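Local coordinates for hypothetical protein TM0894 (Thermotoga maritima, PDB 1ZTC) that probably acts as a metal-dependent RNA-cleaving hydrolase of the metallo-beta-lactamase superfamily, and holds a pair of nickel ions in this crystal, at residues A[76-81]-A[157-162]; A[147-152]-A[195-200]; A[170-175]-A[205-210]; A[177-182]-A[211-216]. All blocks are in the same frame, centred on the assembly; numbering follows the deposited sequence.

Interaction 1 (A[76-81]-A[157-162]). With NI (nickel (II) ion), chain F.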
# COMPACT_ATOMS: atom_id res chain seq x y z
N ASP A 76 7.88 22.76 -19.00
CA ASP A 76 8.03 23.42 -17.71
C ASP A 76 7.58 22.50 -16.60
O ASP A 76 6.53 21.86 -16.71
CB ASP A 76 7.22 24.72 -17.65
CG ASP A 76 7.56 25.70 -18.77
OD1 ASP A 76 8.45 26.56 -18.56
OD2 ASP A 76 6.96 25.61 -19.85
N VAL A 77 8.35 22.46 -15.52
CA VAL A 77 8.00 21.66 -14.35
C VAL A 77 8.23 22.49 -13.10
O VAL A 77 9.34 22.99 -12.89
CB VAL A 77 8.82 20.35 -14.27
CG1 VAL A 77 8.49 19.58 -12.98
CG2 VAL A 77 8.53 19.49 -15.48
N LEU A 78 7.18 22.66 -12.31
CA LEU A 78 7.26 23.41 -11.06
C LEU A 78 7.08 22.48 -9.86
O LEU A 78 6.32 21.51 -9.92
CB LEU A 78 6.21 24.52 -11.04
CG LEU A 78 6.27 25.52 -12.20
CD1 LEU A 78 5.47 25.04 -13.40
CD2 LEU A 78 5.75 26.86 -11.77
N PHE A 79 7.80 22.80 -8.79
CA PHE A 79 7.74 22.03 -7.56
C PHE A 79 7.17 22.84 -6.42
O PHE A 79 7.65 23.93 -6.12
CB PHE A 79 9.14 21.56 -7.13
CG PHE A 79 9.91 20.80 -8.18
CD1 PHE A 79 9.37 19.66 -8.77
CD2 PHE A 79 11.20 21.19 -8.53
CE1 PHE A 79 10.08 18.93 -9.71
CE2 PHE A 79 11.91 20.48 -9.47
CZ PHE A 79 11.35 19.33 -10.06
N THR A 80 6.18 22.29 -5.74
CA THR A 80 5.77 22.84 -4.46
C THR A 80 6.95 22.79 -3.50
O THR A 80 7.25 23.76 -2.84
CB THR A 80 4.56 22.12 -3.87
OG1 THR A 80 4.83 20.73 -3.69
CG2 THR A 80 3.36 22.32 -4.79
N HIS A 81 7.64 21.66 -3.47
CA HIS A 81 8.82 21.55 -2.66
C HIS A 81 9.65 20.32 -3.02
O HIS A 81 9.19 19.45 -3.75
CB HIS A 81 8.43 21.52 -1.19
CG HIS A 81 7.65 20.31 -0.78
ND1 HIS A 81 6.45 19.96 -1.36
CD2 HIS A 81 7.87 19.41 0.20
CE1 HIS A 81 5.97 18.90 -0.75
NE2 HIS A 81 6.82 18.54 0.19
N LEU A 157 6.23 26.07 -1.78
CA LEU A 157 5.42 26.97 -2.60
C LEU A 157 4.03 26.41 -2.83
O LEU A 157 3.84 25.18 -2.94
CB LEU A 157 6.06 27.14 -3.98
CG LEU A 157 7.46 27.74 -4.07
CD1 LEU A 157 7.95 27.61 -5.51
CD2 LEU A 157 7.52 29.17 -3.60
N SER A 158 3.08 27.34 -2.94
CA SER A 158 1.73 27.04 -3.41
C SER A 158 1.49 27.87 -4.68
O SER A 158 2.11 28.94 -4.88
CB SER A 158 0.68 27.33 -2.31
OG SER A 158 0.97 26.63 -1.09
N PHE A 159 0.63 27.36 -5.55
CA PHE A 159 0.37 27.96 -6.85
C PHE A 159 -1.13 28.18 -7.09
O PHE A 159 -1.94 27.27 -6.96
CB PHE A 159 0.90 27.09 -7.97
CG PHE A 159 2.34 26.75 -7.86
CD1 PHE A 159 3.31 27.66 -8.25
CD2 PHE A 159 2.74 25.52 -7.35
CE1 PHE A 159 4.67 27.36 -8.14
CE2 PHE A 159 4.08 25.21 -7.23
CZ PHE A 159 5.06 26.13 -7.62
N LEU A 160 -1.48 29.41 -7.45
CA LEU A 160 -2.85 29.77 -7.77
C LEU A 160 -2.96 29.91 -9.28
O LEU A 160 -2.21 30.69 -9.91
CB LEU A 160 -3.21 31.09 -7.08
CG LEU A 160 -4.66 31.58 -7.21
CD1 LEU A 160 -5.62 30.67 -6.43
CD2 LEU A 160 -4.76 33.00 -6.70
N LEU A 161 -3.91 29.18 -9.86
CA LEU A 161 -4.02 29.04 -11.29
C LEU A 161 -5.34 29.65 -11.77
O LEU A 161 -6.39 29.38 -11.19
CB LEU A 161 -4.00 27.55 -11.67
CG LEU A 161 -3.01 26.60 -10.96
CD1 LEU A 161 -3.22 25.20 -11.49
CD2 LEU A 161 -1.59 27.06 -11.18
N ASP A 162 -5.30 30.43 -12.83
CA ASP A 162 -6.53 30.87 -13.47
C ASP A 162 -6.75 30.05 -14.74
O ASP A 162 -6.11 30.26 -15.76
CB ASP A 162 -6.59 32.37 -13.67
CG ASP A 162 -6.93 33.11 -12.32
OD1 ASP A 162 -7.92 32.76 -11.63
OD2 ASP A 162 -6.15 34.01 -11.95
NI NI F . 6.44 17.12 1.76
O HOH W 1 6.34 15.21 0.69
O HOH W 2 5.87 15.35 3.32

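Interaction 2 (A[147-152]-A[195-200]). With NI (nickel (II) ion), chain F.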
# COMPACT_ATOMS: atom_id res chain seq x y z
N PHE A 147 3.23 31.55 -4.51
CA PHE A 147 3.21 32.00 -3.12
C PHE A 147 4.22 31.19 -2.34
O PHE A 147 4.24 29.95 -2.42
CB PHE A 147 1.83 31.78 -2.51
CG PHE A 147 0.76 32.64 -3.10
CD1 PHE A 147 0.67 33.99 -2.77
CD2 PHE A 147 -0.17 32.11 -3.97
CE1 PHE A 147 -0.34 34.78 -3.32
CE2 PHE A 147 -1.17 32.91 -4.52
CZ PHE A 147 -1.26 34.22 -4.19
N HIS A 148 5.05 31.88 -1.57
CA HIS A 148 5.97 31.20 -0.62
C HIS A 148 5.18 30.83 0.62
O HIS A 148 4.67 31.69 1.33
CB HIS A 148 7.14 32.11 -0.23
CG HIS A 148 8.25 31.38 0.48
ND1 HIS A 148 9.21 32.03 1.23
CD2 HIS A 148 8.58 30.07 0.52
CE1 HIS A 148 10.07 31.15 1.70
NE2 HIS A 148 9.71 29.95 1.30
N THR A 149 5.08 29.53 0.87
CA THR A 149 4.24 29.02 1.93
C THR A 149 5.06 28.05 2.79
O THR A 149 4.81 26.84 2.76
CB THR A 149 2.98 28.36 1.36
OG1 THR A 149 3.35 27.40 0.36
CG2 THR A 149 2.06 29.38 0.70
N PRO A 150 6.03 28.57 3.54
CA PRO A 150 7.03 27.71 4.22
C PRO A 150 6.53 27.05 5.53
O PRO A 150 7.18 27.13 6.53
CB PRO A 150 8.20 28.67 4.47
CG PRO A 150 7.51 30.01 4.65
CD PRO A 150 6.30 30.01 3.75
N TRP A 151 5.37 26.43 5.50
CA TRP A 151 4.78 25.81 6.71
C TRP A 151 4.73 24.32 6.46
O TRP A 151 3.66 23.67 6.50
CB TRP A 151 3.41 26.42 6.98
CG TRP A 151 3.50 27.93 6.87
CD1 TRP A 151 4.32 28.75 7.60
CD2 TRP A 151 2.82 28.77 5.94
NE1 TRP A 151 4.16 30.04 7.19
CE2 TRP A 151 3.25 30.08 6.17
CE3 TRP A 151 1.86 28.53 4.94
CZ2 TRP A 151 2.76 31.16 5.44
CZ3 TRP A 151 1.38 29.60 4.21
CH2 TRP A 151 1.84 30.90 4.46
N HIS A 152 5.90 23.80 6.17
CA HIS A 152 6.10 22.38 5.88
C HIS A 152 7.58 22.15 5.54
O HIS A 152 8.23 21.23 6.05
CB HIS A 152 5.20 21.91 4.71
CG HIS A 152 5.44 20.49 4.34
ND1 HIS A 152 5.04 19.44 5.14
CD2 HIS A 152 6.12 19.94 3.30
CE1 HIS A 152 5.42 18.30 4.59
NE2 HIS A 152 6.08 18.58 3.48
N LYS A 195 -4.21 29.07 7.68
CA LYS A 195 -5.49 29.68 7.70
C LYS A 195 -5.41 31.12 7.18
O LYS A 195 -6.22 31.51 6.36
CB LYS A 195 -6.06 29.65 9.12
CG LYS A 195 -7.53 30.08 9.20
CD LYS A 195 -7.72 31.39 9.88
CE LYS A 195 -9.21 31.81 9.88
NZ LYS A 195 -9.31 33.27 10.16
N ASN A 196 -4.42 31.90 7.63
CA ASN A 196 -4.27 33.27 7.13
C ASN A 196 -3.95 33.29 5.63
O ASN A 196 -4.39 34.19 4.91
CB ASN A 196 -3.19 34.05 7.90
CG ASN A 196 -3.57 34.30 9.36
OD1 ASN A 196 -4.74 34.32 9.71
ND2 ASN A 196 -2.56 34.48 10.20
N PHE A 197 -3.19 32.31 5.17
CA PHE A 197 -2.89 32.21 3.75
C PHE A 197 -4.15 31.97 2.92
O PHE A 197 -4.38 32.60 1.91
CB PHE A 197 -1.86 31.12 3.50
CG PHE A 197 -1.59 30.89 2.02
CD1 PHE A 197 -1.05 31.91 1.24
CD2 PHE A 197 -1.92 29.68 1.42
CE1 PHE A 197 -0.83 31.72 -0.12
CE2 PHE A 197 -1.71 29.48 0.05
CZ PHE A 197 -1.16 30.51 -0.71
N LEU A 198 -4.98 31.03 3.35
CA LEU A 198 -6.21 30.76 2.62
C LEU A 198 -7.14 31.98 2.63
O LEU A 198 -7.83 32.23 1.65
CB LEU A 198 -6.93 29.56 3.17
CG LEU A 198 -6.18 28.25 3.02
CD1 LEU A 198 -6.93 27.14 3.73
CD2 LEU A 198 -5.95 27.92 1.55
N ASP A 199 -7.14 32.74 3.72
CA ASP A 199 -7.89 33.99 3.78
C ASP A 199 -7.38 35.00 2.76
O ASP A 199 -8.16 35.72 2.13
CB ASP A 199 -7.85 34.68 5.16
CG ASP A 199 -8.68 33.96 6.21
OD1 ASP A 199 -9.58 33.17 5.85
OD2 ASP A 199 -8.43 34.21 7.42
N ARG A 200 -6.06 35.09 2.62
CA ARG A 200 -5.44 35.99 1.68
C ARG A 200 -5.79 35.64 0.24
O ARG A 200 -6.09 36.51 -0.58
CB ARG A 200 -3.93 35.97 1.84
CG ARG A 200 -3.24 36.96 0.96
CD ARG A 200 -1.74 36.76 0.89
NE ARG A 200 -1.19 37.63 -0.15
CZ ARG A 200 0.00 37.52 -0.74
NH1 ARG A 200 0.88 36.56 -0.42
NH2 ARG A 200 0.31 38.39 -1.69
NI NI F . 6.44 17.12 1.76
O HOH W 1 6.34 15.21 0.69
O HOH W 2 5.87 15.35 3.32

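Interaction 3 (A[170-175]-A[205-210]). With NI (nickel (II) ion), chain F; NI (nickel (II) ion), chain E.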
# COMPACT_ATOMS: atom_id res chain seq x y z
N LEU A 170 -6.33 26.41 -6.51
CA LEU A 170 -5.16 26.48 -5.62
C LEU A 170 -4.51 25.10 -5.48
O LEU A 170 -5.13 24.16 -4.95
CB LEU A 170 -5.54 27.01 -4.24
CG LEU A 170 -4.37 27.18 -3.24
CD1 LEU A 170 -3.33 28.13 -3.77
CD2 LEU A 170 -4.85 27.63 -1.90
N ILE A 171 -3.28 25.00 -5.97
CA ILE A 171 -2.41 23.85 -5.72
C ILE A 171 -1.72 24.11 -4.37
O ILE A 171 -0.84 24.94 -4.24
CB ILE A 171 -1.34 23.71 -6.81
CG1 ILE A 171 -1.94 23.80 -8.23
CG2 ILE A 171 -0.52 22.39 -6.58
CD1 ILE A 171 -3.05 22.85 -8.50
N THR A 172 -2.20 23.45 -3.32
CA THR A 172 -1.80 23.82 -1.96
C THR A 172 -0.41 23.39 -1.62
O THR A 172 0.33 24.13 -0.92
CB THR A 172 -2.76 23.22 -0.90
OG1 THR A 172 -2.68 21.78 -0.91
CG2 THR A 172 -4.18 23.65 -1.17
N GLY A 173 -0.04 22.21 -2.13
CA GLY A 173 1.13 21.52 -1.65
C GLY A 173 0.87 21.00 -0.24
O GLY A 173 -0.29 20.93 0.23
N ASP A 174 1.95 20.64 0.42
CA ASP A 174 1.89 19.89 1.67
C ASP A 174 1.59 20.70 2.91
O ASP A 174 1.61 20.16 4.00
CB ASP A 174 3.19 19.14 1.85
CG ASP A 174 3.14 17.75 1.23
OD1 ASP A 174 2.08 17.24 0.89
OD2 ASP A 174 4.18 17.14 1.14
N ILE A 175 1.31 21.99 2.75
CA ILE A 175 0.78 22.74 3.88
C ILE A 175 -0.62 22.21 4.27
O ILE A 175 -1.03 22.38 5.40
CB ILE A 175 0.73 24.26 3.60
CG1 ILE A 175 -0.18 24.55 2.40
CG2 ILE A 175 2.15 24.80 3.38
CD1 ILE A 175 -0.40 26.02 2.14
N ASP A 205 -12.32 28.20 -6.79
CA ASP A 205 -13.24 27.17 -7.26
C ASP A 205 -12.81 25.77 -6.83
O ASP A 205 -13.64 24.92 -6.64
CB ASP A 205 -13.39 27.25 -8.78
CG ASP A 205 -14.01 28.52 -9.20
OD1 ASP A 205 -15.23 28.65 -8.93
OD2 ASP A 205 -13.29 29.39 -9.77
N LEU A 206 -11.51 25.55 -6.63
CA LEU A 206 -10.98 24.22 -6.35
C LEU A 206 -9.69 24.25 -5.55
O LEU A 206 -8.74 25.00 -5.87
CB LEU A 206 -10.70 23.48 -7.65
CG LEU A 206 -10.52 21.95 -7.56
CD1 LEU A 206 -11.82 21.28 -7.17
CD2 LEU A 206 -10.09 21.43 -8.92
N LEU A 207 -9.66 23.39 -4.54
CA LEU A 207 -8.43 23.09 -3.79
C LEU A 207 -7.86 21.78 -4.28
O LEU A 207 -8.55 20.74 -4.25
CB LEU A 207 -8.73 22.95 -2.31
CG LEU A 207 -9.15 24.24 -1.60
CD1 LEU A 207 -10.07 23.94 -0.42
CD2 LEU A 207 -7.92 25.06 -1.19
N VAL A 208 -6.63 21.81 -4.76
CA VAL A 208 -5.93 20.61 -5.21
C VAL A 208 -4.86 20.25 -4.18
O VAL A 208 -3.82 20.89 -4.11
CB VAL A 208 -5.34 20.79 -6.62
CG1 VAL A 208 -4.49 19.57 -7.04
CG2 VAL A 208 -6.47 21.03 -7.65
N PHE A 209 -5.14 19.21 -3.41
CA PHE A 209 -4.25 18.72 -2.37
C PHE A 209 -3.23 17.74 -2.99
O PHE A 209 -3.47 17.16 -4.05
CB PHE A 209 -5.03 17.99 -1.28
CG PHE A 209 -6.16 18.79 -0.70
CD1 PHE A 209 -5.92 19.92 0.06
CD2 PHE A 209 -7.46 18.39 -0.90
CE1 PHE A 209 -6.98 20.65 0.59
CE2 PHE A 209 -8.51 19.10 -0.37
CZ PHE A 209 -8.26 20.23 0.37
N PRO A 210 -2.07 17.60 -2.36
CA PRO A 210 -1.04 16.70 -2.90
C PRO A 210 -1.24 15.22 -2.61
O PRO A 210 -0.58 14.39 -3.24
CB PRO A 210 0.24 17.22 -2.23
CG PRO A 210 -0.28 17.76 -0.89
CD PRO A 210 -1.56 18.39 -1.21
NI NI F . 6.44 17.12 1.76
NI NI E . 3.92 15.23 0.10
O HOH W 3 -1.02 20.23 -3.95
O HOH W 4 4.49 13.71 2.11
O HOH W 1 6.34 15.21 0.69
O HOH W 2 5.87 15.35 3.32

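Interaction 4 (A[177-182]-A[211-216]). With NI (nickel (II) ion), chain E.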
# COMPACT_ATOMS: atom_id res chain seq x y z
N PRO A 177 -2.06 18.58 3.28
CA PRO A 177 -1.81 17.38 2.46
C PRO A 177 -3.07 16.68 1.94
O PRO A 177 -3.03 16.06 0.86
CB PRO A 177 -0.98 16.48 3.38
CG PRO A 177 -1.12 17.00 4.70
CD PRO A 177 -1.50 18.46 4.63
N ASN A 178 -4.17 16.82 2.68
CA ASN A 178 -5.39 16.16 2.34
C ASN A 178 -6.60 16.91 2.89
O ASN A 178 -6.47 17.94 3.52
CB ASN A 178 -5.36 14.71 2.85
CG ASN A 178 -5.09 14.62 4.34
OD1 ASN A 178 -5.56 15.43 5.11
ND2 ASN A 178 -4.28 13.64 4.73
N ARG A 179 -7.78 16.41 2.59
CA ARG A 179 -9.04 17.06 2.99
C ARG A 179 -9.17 17.23 4.50
O ARG A 179 -9.63 18.27 4.98
CB ARG A 179 -10.23 16.23 2.49
CG ARG A 179 -10.31 16.18 0.96
CD ARG A 179 -11.25 15.07 0.46
NE ARG A 179 -11.46 15.23 -0.98
CZ ARG A 179 -12.51 14.72 -1.63
NH1 ARG A 179 -13.41 14.00 -0.99
NH2 ARG A 179 -12.66 14.93 -2.94
N LEU A 180 -8.77 16.22 5.25
CA LEU A 180 -8.85 16.33 6.71
C LEU A 180 -8.01 17.49 7.24
O LEU A 180 -8.43 18.19 8.17
CB LEU A 180 -8.42 15.03 7.43
CG LEU A 180 -9.29 13.78 7.26
CD1 LEU A 180 -8.96 12.74 8.37
CD2 LEU A 180 -10.83 14.07 7.25
N SER A 181 -6.84 17.73 6.66
CA SER A 181 -6.02 18.83 7.17
C SER A 181 -6.69 20.15 6.86
O SER A 181 -6.63 21.10 7.65
CB SER A 181 -4.60 18.80 6.59
OG SER A 181 -4.65 18.83 5.19
N TYR A 182 -7.35 20.22 5.72
CA TYR A 182 -8.11 21.41 5.38
C TYR A 182 -9.29 21.61 6.33
O TYR A 182 -9.56 22.71 6.78
CB TYR A 182 -8.58 21.34 3.92
CG TYR A 182 -9.60 22.40 3.54
CD1 TYR A 182 -9.23 23.73 3.45
CD2 TYR A 182 -10.92 22.06 3.28
CE1 TYR A 182 -10.14 24.70 3.11
CE2 TYR A 182 -11.85 23.03 2.91
CZ TYR A 182 -11.45 24.35 2.84
OH TYR A 182 -12.35 25.31 2.49
N HIS A 211 -2.07 14.89 -1.62
CA HIS A 211 -2.28 13.49 -1.20
C HIS A 211 -3.72 13.17 -0.94
O HIS A 211 -4.04 12.39 -0.04
CB HIS A 211 -1.43 13.18 0.06
CG HIS A 211 0.01 13.41 -0.19
ND1 HIS A 211 0.75 12.58 -1.00
CD2 HIS A 211 0.84 14.43 0.16
CE1 HIS A 211 1.98 13.07 -1.13
NE2 HIS A 211 2.04 14.20 -0.46
N ASP A 212 -4.60 13.77 -1.75
CA ASP A 212 -6.01 13.46 -1.69
C ASP A 212 -6.66 13.94 -2.98
O ASP A 212 -6.02 14.61 -3.77
CB ASP A 212 -6.64 14.15 -0.47
CG ASP A 212 -7.89 13.46 0.01
OD1 ASP A 212 -8.44 12.56 -0.70
OD2 ASP A 212 -8.30 13.79 1.13
N ALA A 213 -7.91 13.54 -3.18
CA ALA A 213 -8.73 14.05 -4.26
C ALA A 213 -9.04 15.54 -3.97
O ALA A 213 -9.12 15.95 -2.82
CB ALA A 213 -10.03 13.24 -4.36
N PRO A 214 -9.22 16.35 -5.02
CA PRO A 214 -9.45 17.79 -4.80
C PRO A 214 -10.82 18.09 -4.26
O PRO A 214 -11.69 17.25 -4.29
CB PRO A 214 -9.27 18.41 -6.19
CG PRO A 214 -9.59 17.29 -7.14
CD PRO A 214 -9.23 16.00 -6.46
N LEU A 215 -11.01 19.31 -3.79
CA LEU A 215 -12.24 19.67 -3.13
C LEU A 215 -12.69 21.08 -3.53
O LEU A 215 -11.89 21.98 -3.61
CB LEU A 215 -11.98 19.59 -1.63
CG LEU A 215 -13.14 19.51 -0.67
CD1 LEU A 215 -13.89 18.19 -0.81
CD2 LEU A 215 -12.58 19.71 0.74
N LYS A 216 -13.97 21.25 -3.80
CA LYS A 216 -14.57 22.58 -3.86
C LYS A 216 -14.60 23.13 -2.46
O LYS A 216 -15.19 22.52 -1.59
CB LYS A 216 -16.00 22.53 -4.29
CG LYS A 216 -16.24 22.25 -5.72
CD LYS A 216 -17.71 22.60 -6.02
CE LYS A 216 -18.22 21.86 -7.24
NZ LYS A 216 -19.72 21.86 -7.33
NI NI E . 3.92 15.23 0.10
O HOH W 5 -3.69 11.69 2.45
O HOH W 6 -8.41 13.24 4.13
O HOH W 4 4.49 13.71 2.11
O HOH W 1 6.34 15.21 0.69

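Interaction 1 (A[76-81]-A[157-162])
Thr80 and Leu157 bring the two backbones together, with their CA atoms 4.5 Å apart. One main-chain hydrogen bond spans the gap, from Leu157 N to Thr80 O at 2.7 Å. A CA-H...O contact backs it up, with Thr80 CA 3.4 Å from Leu157 O. Away from this point the chains diverge, because strand 76-78 belongs to one beta sheet and strand 157-163 to the other; the rest of the contact is made by side chains bridging the two. Phe159 does most of this work. Its CG stands anti to its own carbonyl carbon (chi1 -55°), which sends the ring toward 76-81. Thr80 CG2 meets the rim of the ring near its plane, 3.9 Å from Phe159 CE2. Phe79 O lies at the same edge, 3.7 Å from Phe159 CZ, whereas Leu78 CD2 comes in obliquely, 3.8 Å from Phe159 CE1. Ile49 and Val146 pack on the same ring. With its methyl used for packing, Thr80 keeps OG1 for polar work: the hydroxyl accepts a bond from His81 ND1 at 2.9 Å, in the imidazole plane, and also bonds to Asp50. This second-shell grip fixes the rotation of the His81 ring, whose NE2 binds nickel. His81 opens the HxHxDH metal-binding motif, set here in the loop following strand 76-78, as is characteristic of the metallo-beta-lactamase fold.

Interaction 2 (A[147-152]-A[195-200])
Thr149 OG1 is gripped by two groups, His156 ND1 and the hydroxyl of Ser158, and this leaves the methyl of the same residue to face the helix. With OG1 placed between the backbone N and the carbonyl carbon (chi1 52°), Thr149 CG2 sits almost exactly over the middle of the Phe197 ring, in a CH-pi contact 3.7 Å from the ring centroid. Phe197 is the focus of the whole interface. Its side chain leaves the helix anti to the backbone N and drives its far edge into the face of Phe147, a T-shaped pair with planes at 71°; Phe197 CE1 lies 3.5 Å from Phe147 CG. Nearer the helix, Trp151 CZ3 reaches Phe197 CB at 3.6 Å, and the indole meets the phenyl ring obliquely, which completes a three-membered aromatic cluster. One turn on, Arg200 stretches out until its NH1 is 3.5 Å from Phe147 CD1, at the edge of that ring. The guanidinium and phenyl planes stand nearly perpendicular, at 81°, so that Phe147 presents CE1 to one guanidinium face. The charge itself is paired with Glu136 in a salt bridge. Helix 192-201 thus packs against the end of strand 144-148 and the loop leading to the nickel ligand His152, while Phe197 also reaches Ser158 on strand 157-163 and Leu170 on strand 169-171.

Interaction 3 (A[170-175]-A[205-210])
Ile171 and Val208 lie side by side on one face of a parallel strand pair, and the conformation of the isoleucine decides how they meet. CG1 is anti to the carbonyl carbon and the next torsion folds the chain back (chi2 -54°), which lays CD1 against Val208 CB at 3.6 Å. On the opposite face Leu170 CD2 and Leu207 CD2 approach to 4.1 Å. Main-chain bonds hold this register; the shortest runs from Val208 N to Leu170 O, 2.8 Å. Beyond the strands Thr172 turns its two branches to different tasks. Its OG1, at chi1 65°, donates to Gly173 O at 2.8 Å, in the carbonyl plane, while CG2 packs on Leu207 CD2 at roughly a right angle. A water bridges Gly173 N and Val208 O where the backbones separate. Gly173 has a positive phi of 70°, a turn that leads the chain into the metal site. There Asp174 is wedged tightly beside Pro210, with OD1 3.0 Å from Pro210 CG. Its other oxygen bridges the two nickel ions: OD2 lies 2.2 Å from one and 2.3 Å from the second. Held by two metal bonds and packed against proline, the carboxylate should have little freedom. A carboxylate shared between two metals, delivered by the loop that follows a strand, is characteristic of dinuclear hydrolases of the metallo-beta-lactamase fold, as in glyoxalase II and RNase Z.

Interaction 4 (A[177-182]-A[211-216])
Pro177 begins the contact by offering its carbonyl O to His211 N at 2.9 Å, which ties the backbone of a nickel-binding histidine to the turn ahead of helix 179-187. Asn178 follows as the N-cap: its OD1 accepts from Ser181 N at 3.1 Å, while its CB rests beside the Asp212 side chain and its ND2 reaches His211 O through a water. Arg179 carries the most interactions. Its backbone N points nearly straight at Asp212 OD2 (3.0 Å, 169°), on the anti side of the carboxylate. The side chain then runs out extended across Asp212, so that NE donates to Ala213 O at 3.1 Å and NH2 to Pro214 O at 2.9 Å, both from above the carbonyl planes. Leu215 CD1 sits over the centre of one guanidinium face. Leu180 N joins in through a water, and Leu215 CD2 leans obliquely on the Tyr182 ring. Asp212 OD2 thus takes the N-H of Arg179 directly and a hydrogen from the water that itself accepts from Leu180 N. At this first turn the helix dipole and the nearby arginine would probably favour its negative charge, and the bonds around it anchor the loop just after His211.

In the fold
Three of the contacts share one sheet: Ser158 O receives Phe147 N at 2.9 Å between interactions 1 and 2, and Phe159 O receives Ile171 N at 2.8 Å between interactions 1 and 3. Interaction 4 joins the far side through Leu207 N and Leu215 O, 2.8 Å apart. All four converge on the metals. His81, His152 and Asp174, with His83 and two waters, surround one nickel; His211 and Asp174, with Asp85 and His86, serve the other, 3.6 Å away. One water bridges both ions. Although the centres of interactions 1 and 4 are about 17 Å apart, each thus supplies a histidine to the same dinuclear centre, consistent with a hydrolytic site.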